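Local coordinates for protein lactate racemase (Thermoanaerobacterium thermosaccharolyticum, PDB 2YJG) that interconverts the D- and L-isomers of lactate, using a nickel pincer cofactor derived from nicotinic acid mononucleotide, at residues I4-G9 against I314-C319; Y8-L13 against G285-D290; K64-I69 against A97-L102. One frame throughout, in Å; residues are numbered along the deposited sequence.

Interaction 1: residues I4-G9 against I314-C319; sequences IEIPYG and IIAAEC
Tyr8 lays its ring over the backbone and CB of Glu318, where the N-terminal beta hairpin (strands 3-8 and 11-16) meets the end of strand 311-316, a strand of the six-stranded parallel sheet. The pairing is not a sheet extension: the short strand axes come no closer than 8.2 Å and run 62° apart. The contact is made by side chains packing on one another and on backbone. The Tyr8 ring reaches the other segment because chi1 (-177°) sets its CG opposite the backbone N. Glu318 CB sits over one ring face, 3.9 Å from the ring centroid and displaced toward the rim, a CH-pi contact. The two side chains cross at about a right angle, ring and carboxylate planes 61° apart. At the ring's edge, near its plane, Ala316 CB lies 3.8 Å from Tyr8 CD2. That same methyl also meets Ile6 CG2, while Leu13 of the second hairpin strand packs on it as well. Beyond CG the Glu318 chain stays extended and passes alongside Gly9, where Glu318 OE1 comes 3.3 Å from Gly9 CA.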
loop_
_atom_site.group_PDB
_atom_site.type_symbol
_atom_site.label_atom_id
_atom_site.label_comp_id
_atom_site.label_asym_id
_atom_site.label_seq_id
_atom_site.Cartn_x
_atom_site.Cartn_y
_atom_site.Cartn_z
ATOM N N ILE A 4 7.318 15.922 41.469
ATOM C CA ILE A 4 7.136 14.685 40.706
ATOM C C ILE A 4 6.461 15.020 39.356
ATOM O O ILE A 4 5.592 15.858 39.318
ATOM C CB ILE A 4 6.320 13.604 41.548
ATOM C CG1 ILE A 4 4.898 14.058 41.794
ATOM C CG2 ILE A 4 6.985 13.334 42.927
ATOM C CD1 ILE A 4 3.924 12.973 42.279
ATOM N N GLU A 5 6.968 14.469 38.256
ATOM C CA GLU A 5 6.365 14.631 36.954
ATOM C C GLU A 5 5.632 13.323 36.616
ATOM O O GLU A 5 6.232 12.248 36.638
ATOM C CB GLU A 5 7.369 14.936 35.871
ATOM C CG GLU A 5 7.965 16.346 35.889
ATOM C CD GLU A 5 8.600 16.733 34.538
ATOM O OE1 GLU A 5 8.804 15.844 33.671
ATOM O OE2 GLU A 5 8.875 17.940 34.342
ATOM N N ILE A 6 4.337 13.464 36.353
ATOM C CA ILE A 6 3.379 12.347 36.087
ATOM C C ILE A 6 2.815 12.512 34.664
ATOM O O ILE A 6 2.188 13.532 34.365
ATOM C CB ILE A 6 2.251 12.439 37.117
ATOM C CG1 ILE A 6 2.859 12.327 38.538
ATOM C CG2 ILE A 6 1.141 11.427 36.933
ATOM C CD1 ILE A 6 3.386 11.000 38.896
ATOM N N PRO A 7 3.092 11.570 33.782
ATOM C CA PRO A 7 2.676 11.512 32.394
ATOM C C PRO A 7 1.172 11.580 32.338
ATOM O O PRO A 7 0.503 10.975 33.161
ATOM C CB PRO A 7 3.149 10.153 31.956
ATOM C CG PRO A 7 4.148 9.764 32.931
ATOM C CD PRO A 7 4.016 10.488 34.125
ATOM N N TYR A 8 0.648 12.357 31.407
ATOM C CA TYR A 8 -0.793 12.676 31.367
ATOM C C TYR A 8 -1.071 13.303 30.023
ATOM O O TYR A 8 -0.581 14.413 29.725
ATOM C CB TYR A 8 -1.174 13.658 32.487
ATOM C CG TYR A 8 -2.657 13.985 32.547
ATOM C CD1 TYR A 8 -3.214 15.021 31.797
ATOM C CD2 TYR A 8 -3.521 13.218 33.315
ATOM C CE1 TYR A 8 -4.608 15.255 31.803
ATOM C CE2 TYR A 8 -4.908 13.478 33.352
ATOM C CZ TYR A 8 -5.434 14.523 32.635
ATOM O OH TYR A 8 -6.808 14.780 32.684
ATOM N N GLY A 9 -1.823 12.587 29.197
ATOM C CA GLY A 9 -2.179 13.063 27.920
ATOM C C GLY A 9 -0.918 13.385 27.159
ATOM O O GLY A 9 -0.005 12.565 27.131
ATOM N N ILE A 314 -4.737 6.630 43.463
ATOM C CA ILE A 314 -4.917 7.823 42.567
ATOM C C ILE A 314 -4.202 7.561 41.260
ATOM O O ILE A 314 -3.007 7.230 41.222
ATOM C CB ILE A 314 -4.358 9.136 43.156
ATOM C CG1 ILE A 314 -4.977 9.432 44.507
ATOM C CG2 ILE A 314 -4.565 10.278 42.174
ATOM C CD1 ILE A 314 -4.196 10.441 45.418
ATOM N N ILE A 315 -4.942 7.670 40.171
ATOM C CA ILE A 315 -4.398 7.438 38.857
ATOM C C ILE A 315 -4.675 8.658 37.951
ATOM O O ILE A 315 -5.818 9.080 37.805
ATOM C CB ILE A 315 -4.929 6.121 38.179
ATOM C CG1 ILE A 315 -4.146 5.950 36.899
ATOM C CG2 ILE A 315 -6.400 6.149 37.895
ATOM C CD1 ILE A 315 -4.032 4.616 36.266
ATOM N N ALA A 316 -3.619 9.180 37.326
ATOM C CA ALA A 316 -3.773 10.236 36.379
ATOM C C ALA A 316 -3.783 9.615 35.018
ATOM O O ALA A 316 -2.829 8.977 34.641
ATOM C CB ALA A 316 -2.653 11.277 36.499
ATOM N N ALA A 317 -4.902 9.807 34.308
ATOM C CA ALA A 317 -5.178 9.224 32.979
ATOM C C ALA A 317 -6.171 10.172 32.262
ATOM O O ALA A 317 -7.308 10.342 32.685
ATOM C CB ALA A 317 -5.764 7.780 33.106
ATOM N N GLU A 318 -5.705 10.859 31.230
ATOM C CA GLU A 318 -6.531 11.897 30.566
ATOM C C GLU A 318 -7.796 11.290 30.013
ATOM O O GLU A 318 -8.880 11.865 30.134
ATOM C CB GLU A 318 -5.720 12.519 29.444
ATOM C CG GLU A 318 -6.477 13.531 28.645
ATOM C CD GLU A 318 -5.705 14.127 27.518
ATOM O OE1 GLU A 318 -5.222 13.377 26.630
ATOM O OE2 GLU A 318 -5.612 15.385 27.502
ATOM N N CYS A 319 -7.677 10.086 29.439
ATOM C CA CYS A 319 -8.845 9.386 28.893
ATOM C C CYS A 319 -9.617 10.237 27.899
ATOM O O CYS A 319 -10.831 10.352 27.969
ATOM C CB CYS A 319 -9.782 8.855 29.994
ATOM S SG CYS A 319 -8.937 7.670 31.125
#

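Interaction 2: residues Y8-L13 against G285-D290; sequences YGKSKL and GGYPLD
Asp290 OD2 is gripped by two backbone N-H groups: Gly9 N at 2.9 Å, in a nearly straight bond (172° at the hydrogen) to the oxygen's syn lone pair, and Glu318 N from the loop after strand 311-316. Asp290 reaches them because its CG lies between the backbone N and the carbonyl carbon (chi1 77°), which turns the carboxylate toward the Tyr8-Ser11 type II' turn. With an alanine here, Gly9 N and Glu318 N would probably both be left without the carboxylate oxygen that accepts their bonds. A further bond between the segments runs the other way, from Tyr287 N to Gly9 O at 2.7 Å; the donor is tilted 35° from the carbonyl plane. Gly9 thus presents both its N-H and its carbonyl to the 285-290 loop. Outside this polar pair, Lys10 and Tyr287 lie side by side, pointing the same way. Lys10 CE rests over one face of the Tyr287 ring, 3.9 Å from the centroid, and NZ makes a longer cation-pi contact at 4.9 Å from that centre. Pro288 CB, after a cis peptide bond, covers the opposite face. The turn joins hairpin strands 3-8 and 11-16, and the loop it meets leads from strand 279-283 into helix 293-305, which carries Gln295 and Lys298, the probable substrate-binding residues.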
loop_
_atom_site.group_PDB
_atom_site.type_symbol
_atom_site.label_atom_id
_atom_site.label_comp_id
_atom_site.label_asym_id
_atom_site.label_seq_id
_atom_site.Cartn_x
_atom_site.Cartn_y
_atom_site.Cartn_z
ATOM N N TYR A 8 0.648 12.357 31.407
ATOM C CA TYR A 8 -0.793 12.676 31.367
ATOM C C TYR A 8 -1.071 13.303 30.023
ATOM O O TYR A 8 -0.581 14.413 29.725
ATOM C CB TYR A 8 -1.174 13.658 32.487
ATOM C CG TYR A 8 -2.657 13.985 32.547
ATOM C CD1 TYR A 8 -3.214 15.021 31.797
ATOM C CD2 TYR A 8 -3.521 13.218 33.315
ATOM C CE1 TYR A 8 -4.608 15.255 31.803
ATOM C CE2 TYR A 8 -4.908 13.478 33.352
ATOM C CZ TYR A 8 -5.434 14.523 32.635
ATOM O OH TYR A 8 -6.808 14.780 32.684
ATOM N N GLY A 9 -1.823 12.587 29.197
ATOM C CA GLY A 9 -2.179 13.063 27.920
ATOM C C GLY A 9 -0.918 13.385 27.159
ATOM O O GLY A 9 -0.005 12.565 27.131
ATOM N N LYS A 10 -0.910 14.542 26.509
ATOM C CA LYS A 10 0.223 14.965 25.746
ATOM C C LYS A 10 1.210 15.837 26.520
ATOM O O LYS A 10 2.136 16.406 25.937
ATOM C CB LYS A 10 -0.247 15.647 24.452
ATOM C CG LYS A 10 -0.786 14.665 23.440
ATOM C CD LYS A 10 -0.763 15.217 22.027
ATOM C CE LYS A 10 -1.386 14.196 20.991
ATOM N NZ LYS A 10 -2.025 14.876 19.785
ATOM N N SER A 11 1.073 15.840 27.835
ATOM C CA SER A 11 1.887 16.626 28.723
ATOM C C SER A 11 2.336 15.780 29.903
ATOM O O SER A 11 2.233 14.523 29.914
ATOM C CB SER A 11 1.033 17.748 29.255
ATOM O OG SER A 11 1.057 18.840 28.381
ATOM N N LYS A 12 2.798 16.474 30.928
ATOM C CA LYS A 12 2.960 15.858 32.212
ATOM C C LYS A 12 2.257 16.739 33.207
ATOM O O LYS A 12 2.106 17.962 32.971
ATOM C CB LYS A 12 4.444 15.670 32.554
ATOM C CG LYS A 12 5.257 15.013 31.444
ATOM C CD LYS A 12 6.170 13.861 31.943
ATOM C CE LYS A 12 6.313 12.700 30.918
ATOM N NZ LYS A 12 7.398 12.908 29.899
ATOM N N LEU A 13 1.803 16.152 34.291
ATOM C CA LEU A 13 1.394 16.952 35.426
ATOM C C LEU A 13 2.576 17.110 36.359
ATOM O O LEU A 13 3.315 16.152 36.567
ATOM C CB LEU A 13 0.197 16.350 36.146
ATOM C CG LEU A 13 -0.935 15.927 35.206
ATOM C CD1 LEU A 13 -2.004 15.234 35.968
ATOM C CD2 LEU A 13 -1.487 17.132 34.426
ATOM N N GLY A 285 0.829 6.273 31.844
ATOM C CA GLY A 285 1.891 6.423 30.855
ATOM C C GLY A 285 1.737 7.520 29.809
ATOM O O GLY A 285 2.514 7.572 28.864
ATOM N N GLY A 286 0.755 8.401 29.947
ATOM C CA GLY A 286 0.541 9.473 28.981
ATOM C C GLY A 286 -0.121 8.997 27.689
ATOM O O GLY A 286 -0.419 7.820 27.528
ATOM N N TYR A 287 -0.401 9.914 26.771
ATOM C CA TYR A 287 -0.987 9.541 25.475
ATOM C C TYR A 287 0.066 8.859 24.582
ATOM O O TYR A 287 1.278 9.199 24.595
ATOM C CB TYR A 287 -1.728 10.758 24.831
ATOM C CG TYR A 287 -1.924 10.623 23.332
ATOM C CD1 TYR A 287 -0.810 10.641 22.508
ATOM C CD2 TYR A 287 -3.175 10.402 22.769
ATOM C CE1 TYR A 287 -0.906 10.513 21.155
ATOM C CE2 TYR A 287 -3.293 10.240 21.356
ATOM C CZ TYR A 287 -2.126 10.312 20.576
ATOM O OH TYR A 287 -2.071 10.164 19.196
ATOM N N PRO A 288 -0.353 7.829 23.830
ATOM C CA PRO A 288 -1.669 7.212 23.634
ATOM C C PRO A 288 -2.053 6.151 24.695
ATOM O O PRO A 288 -3.208 5.646 24.735
ATOM C CB PRO A 288 -1.519 6.559 22.269
ATOM C CG PRO A 288 -0.045 6.235 22.162
ATOM C CD PRO A 288 0.679 7.246 22.942
ATOM N N LEU A 289 -1.144 5.868 25.620
ATOM C CA LEU A 289 -1.401 4.768 26.556
ATOM C C LEU A 289 -2.550 5.047 27.527
ATOM O O LEU A 289 -3.133 4.113 28.059
ATOM C CB LEU A 289 -0.137 4.432 27.315
ATOM C CG LEU A 289 1.097 4.213 26.426
ATOM C CD1 LEU A 289 2.335 3.937 27.263
ATOM C CD2 LEU A 289 0.792 3.113 25.473
ATOM N N ASP A 290 -2.862 6.323 27.740
ATOM C CA ASP A 290 -3.936 6.729 28.677
ATOM C C ASP A 290 -5.173 7.275 27.984
ATOM O O ASP A 290 -5.899 8.086 28.554
ATOM C CB ASP A 290 -3.405 7.707 29.769
ATOM C CG ASP A 290 -3.205 9.164 29.262
ATOM O OD1 ASP A 290 -3.219 9.433 28.047
ATOM O OD2 ASP A 290 -3.000 10.054 30.096
#

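Interaction 3: residues K64-I69 against A97-L102; sequences KNIVII and ANVKIL
Ile66 and Val99 form the first bridge between two neighbouring parallel strands, joined through helix 79-91 as a beta-alpha-beta crossover within the mixed six-stranded sheet. The backbone evidence is a regular parallel ladder from Ile66-Val99 to Ile69-Leu102, with short axes 4.5 Å apart and inclined by 26°. Four hydrogen bonds hold it: Ile66 N gives to Asn98 O at 2.9 Å, Lys100 N to Ile66 O at 2.8 Å, Ile68 N to Lys100 O and Leu102 N to Ile68 O. The carbonyls of Ile66, Lys100 and Ile68 also receive CA-H...O contacts, from Val99, Val67 and Ile101 respectively; the Val67 CA to Lys100 O distance is 3.2 Å.

Across the dimer interface, Asn98 packs on Asn98 of the second subunit, and Lys64 touches its Ser96.

The apolar contacts fall on two faces. On the face of Ile66, Ile68, Val99 and Ile101, Ile68 CG1 lies anti to the carbonyl carbon (chi1 -56°), carrying CD1 obliquely across to Val99 CG1 at 3.6 Å. Ile66 CD1 reaches Ala97 CB at 4.0 Å, just before strand 99-104. Leu87 and Ile90 of helix 79-91 pack on Ile66, Ile68 and Val99. The other face bears Val67, Lys100, Ile69 and Leu102, and here Ile190 packs on both Ile69 and Leu102. Within this face, Val67 CG1 packs against Leu102 CB, 3.8 Å away.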
loop_
_atom_site.group_PDB
_atom_site.type_symbol
_atom_site.label_atom_id
_atom_site.label_comp_id
_atom_site.label_asym_id
_atom_site.label_seq_id
_atom_site.Cartn_x
_atom_site.Cartn_y
_atom_site.Cartn_z
ATOM N N LYS A 64 9.797 -23.694 0.765
ATOM C CA LYS A 64 9.131 -22.990 -0.360
ATOM C C LYS A 64 7.889 -22.197 -0.008
ATOM O O LYS A 64 7.164 -21.732 -0.894
ATOM C CB LYS A 64 8.792 -24.006 -1.474
ATOM C CG LYS A 64 7.618 -24.903 -1.201
ATOM C CD LYS A 64 7.603 -26.118 -2.164
ATOM C CE LYS A 64 6.456 -27.044 -1.858
ATOM N NZ LYS A 64 6.576 -28.245 -2.710
ATOM N N ASN A 65 7.553 -22.082 1.269
ATOM C CA ASN A 65 6.357 -21.350 1.640
ATOM C C ASN A 65 6.613 -20.932 3.055
ATOM O O ASN A 65 6.267 -21.655 3.980
ATOM C CB ASN A 65 5.102 -22.256 1.505
ATOM C CG ASN A 65 3.767 -21.559 1.895
ATOM O OD1 ASN A 65 3.598 -20.323 1.853
ATOM N ND2 ASN A 65 2.783 -22.394 2.242
ATOM N N ILE A 66 7.239 -19.783 3.206
ATOM C CA ILE A 66 7.521 -19.176 4.514
ATOM C C ILE A 66 6.506 -18.103 4.894
ATOM O O ILE A 66 6.054 -17.342 4.052
ATOM C CB ILE A 66 8.929 -18.594 4.521
ATOM C CG1 ILE A 66 9.908 -19.685 4.081
ATOM C CG2 ILE A 66 9.306 -18.047 5.898
ATOM C CD1 ILE A 66 11.316 -19.235 3.940
ATOM N N VAL A 67 6.106 -18.095 6.168
ATOM C CA VAL A 67 5.167 -17.095 6.665
ATOM C C VAL A 67 5.878 -16.416 7.846
ATOM O O VAL A 67 6.414 -17.100 8.711
ATOM C CB VAL A 67 3.793 -17.698 7.094
ATOM C CG1 VAL A 67 2.914 -16.642 7.843
ATOM C CG2 VAL A 67 3.050 -18.346 5.832
ATOM N N ILE A 68 5.948 -15.091 7.811
ATOM C CA ILE A 68 6.355 -14.309 8.983
ATOM C C ILE A 68 5.121 -13.624 9.563
ATOM O O ILE A 68 4.473 -12.828 8.845
ATOM C CB ILE A 68 7.259 -13.179 8.632
ATOM C CG1 ILE A 68 8.510 -13.667 7.868
ATOM C CG2 ILE A 68 7.704 -12.389 9.894
ATOM C CD1 ILE A 68 9.344 -12.511 7.264
ATOM N N ILE A 69 4.858 -13.857 10.850
ATOM C CA ILE A 69 3.747 -13.192 11.519
ATOM C C ILE A 69 4.298 -11.888 12.075
ATOM O O ILE A 69 5.390 -11.876 12.688
ATOM C CB ILE A 69 3.136 -13.995 12.656
ATOM C CG1 ILE A 69 2.576 -15.346 12.151
ATOM C CG2 ILE A 69 1.975 -13.191 13.255
ATOM C CD1 ILE A 69 2.117 -16.330 13.268
ATOM N N ALA A 97 12.966 -17.685 -2.019
ATOM C CA ALA A 97 11.926 -18.024 -1.057
ATOM C C ALA A 97 10.661 -17.235 -1.259
ATOM O O ALA A 97 10.680 -16.026 -1.499
ATOM C CB ALA A 97 12.415 -17.821 0.399
ATOM N N ASN A 98 9.557 -17.955 -1.195
ATOM C CA ASN A 98 8.286 -17.320 -1.051
ATOM C C ASN A 98 8.100 -16.975 0.403
ATOM O O ASN A 98 8.152 -17.865 1.285
ATOM C CB ASN A 98 7.170 -18.220 -1.491
ATOM C CG ASN A 98 7.262 -18.562 -2.915
ATOM O OD1 ASN A 98 7.415 -19.740 -3.263
ATOM N ND2 ASN A 98 7.257 -17.539 -3.768
ATOM N N VAL A 99 7.814 -15.712 0.648
ATOM C CA VAL A 99 7.653 -15.230 2.017
ATOM C C VAL A 99 6.392 -14.398 2.105
ATOM O O VAL A 99 6.305 -13.360 1.465
ATOM C CB VAL A 99 8.819 -14.403 2.503
ATOM C CG1 VAL A 99 8.648 -14.029 4.047
ATOM C CG2 VAL A 99 10.062 -15.118 2.345
ATOM N N LYS A 100 5.431 -14.852 2.897
ATOM C CA LYS A 100 4.205 -14.135 3.174
ATOM C C LYS A 100 4.263 -13.489 4.549
ATOM O O LYS A 100 4.701 -14.108 5.498
ATOM C CB LYS A 100 2.990 -15.061 3.083
ATOM C CG LYS A 100 2.519 -15.183 1.650
ATOM C CD LYS A 100 1.286 -15.935 1.466
ATOM C CE LYS A 100 1.252 -16.454 0.016
ATOM N NZ LYS A 100 -0.118 -16.832 -0.281
ATOM N N ILE A 101 3.821 -12.250 4.657
ATOM C CA ILE A 101 3.855 -11.559 5.924
ATOM C C ILE A 101 2.410 -11.477 6.354
ATOM O O ILE A 101 1.624 -10.799 5.730
ATOM C CB ILE A 101 4.565 -10.190 5.780
ATOM C CG1 ILE A 101 6.011 -10.410 5.305
ATOM C CG2 ILE A 101 4.638 -9.465 7.081
ATOM C CD1 ILE A 101 6.692 -9.164 4.773
ATOM N N LEU A 102 2.095 -12.146 7.439
ATOM C CA LEU A 102 0.726 -12.274 7.946
ATOM C C LEU A 102 0.596 -11.349 9.132
ATOM O O LEU A 102 1.309 -11.530 10.115
ATOM C CB LEU A 102 0.513 -13.711 8.427
ATOM C CG LEU A 102 -0.863 -14.090 9.016
ATOM C CD1 LEU A 102 -2.089 -13.623 8.133
ATOM C CD2 LEU A 102 -0.877 -15.541 9.327
#

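From the N terminus, strand 3-8 enters interaction 1 and the turn that follows enters interaction 2, the two sharing Tyr8 and Gly9. Interaction 2 closes its loop at 285-290, interaction 1 later at 314-319, so the loop of interaction 2 nests inside the other. Their centres are about 6 Å apart, and together they fasten the hairpin of strands 3-8 and 11-16 to the C-terminal ends of two neighbouring strands, 279-283 (through its following loop) and 311-316, of the parallel sheet. Interaction 3 closes a short loop, 64-69 to 97-102, nested inside both. It belongs to the separate mixed sheet, its centre about 42 Å from that of interaction 1 and 38 Å from that of interaction 2.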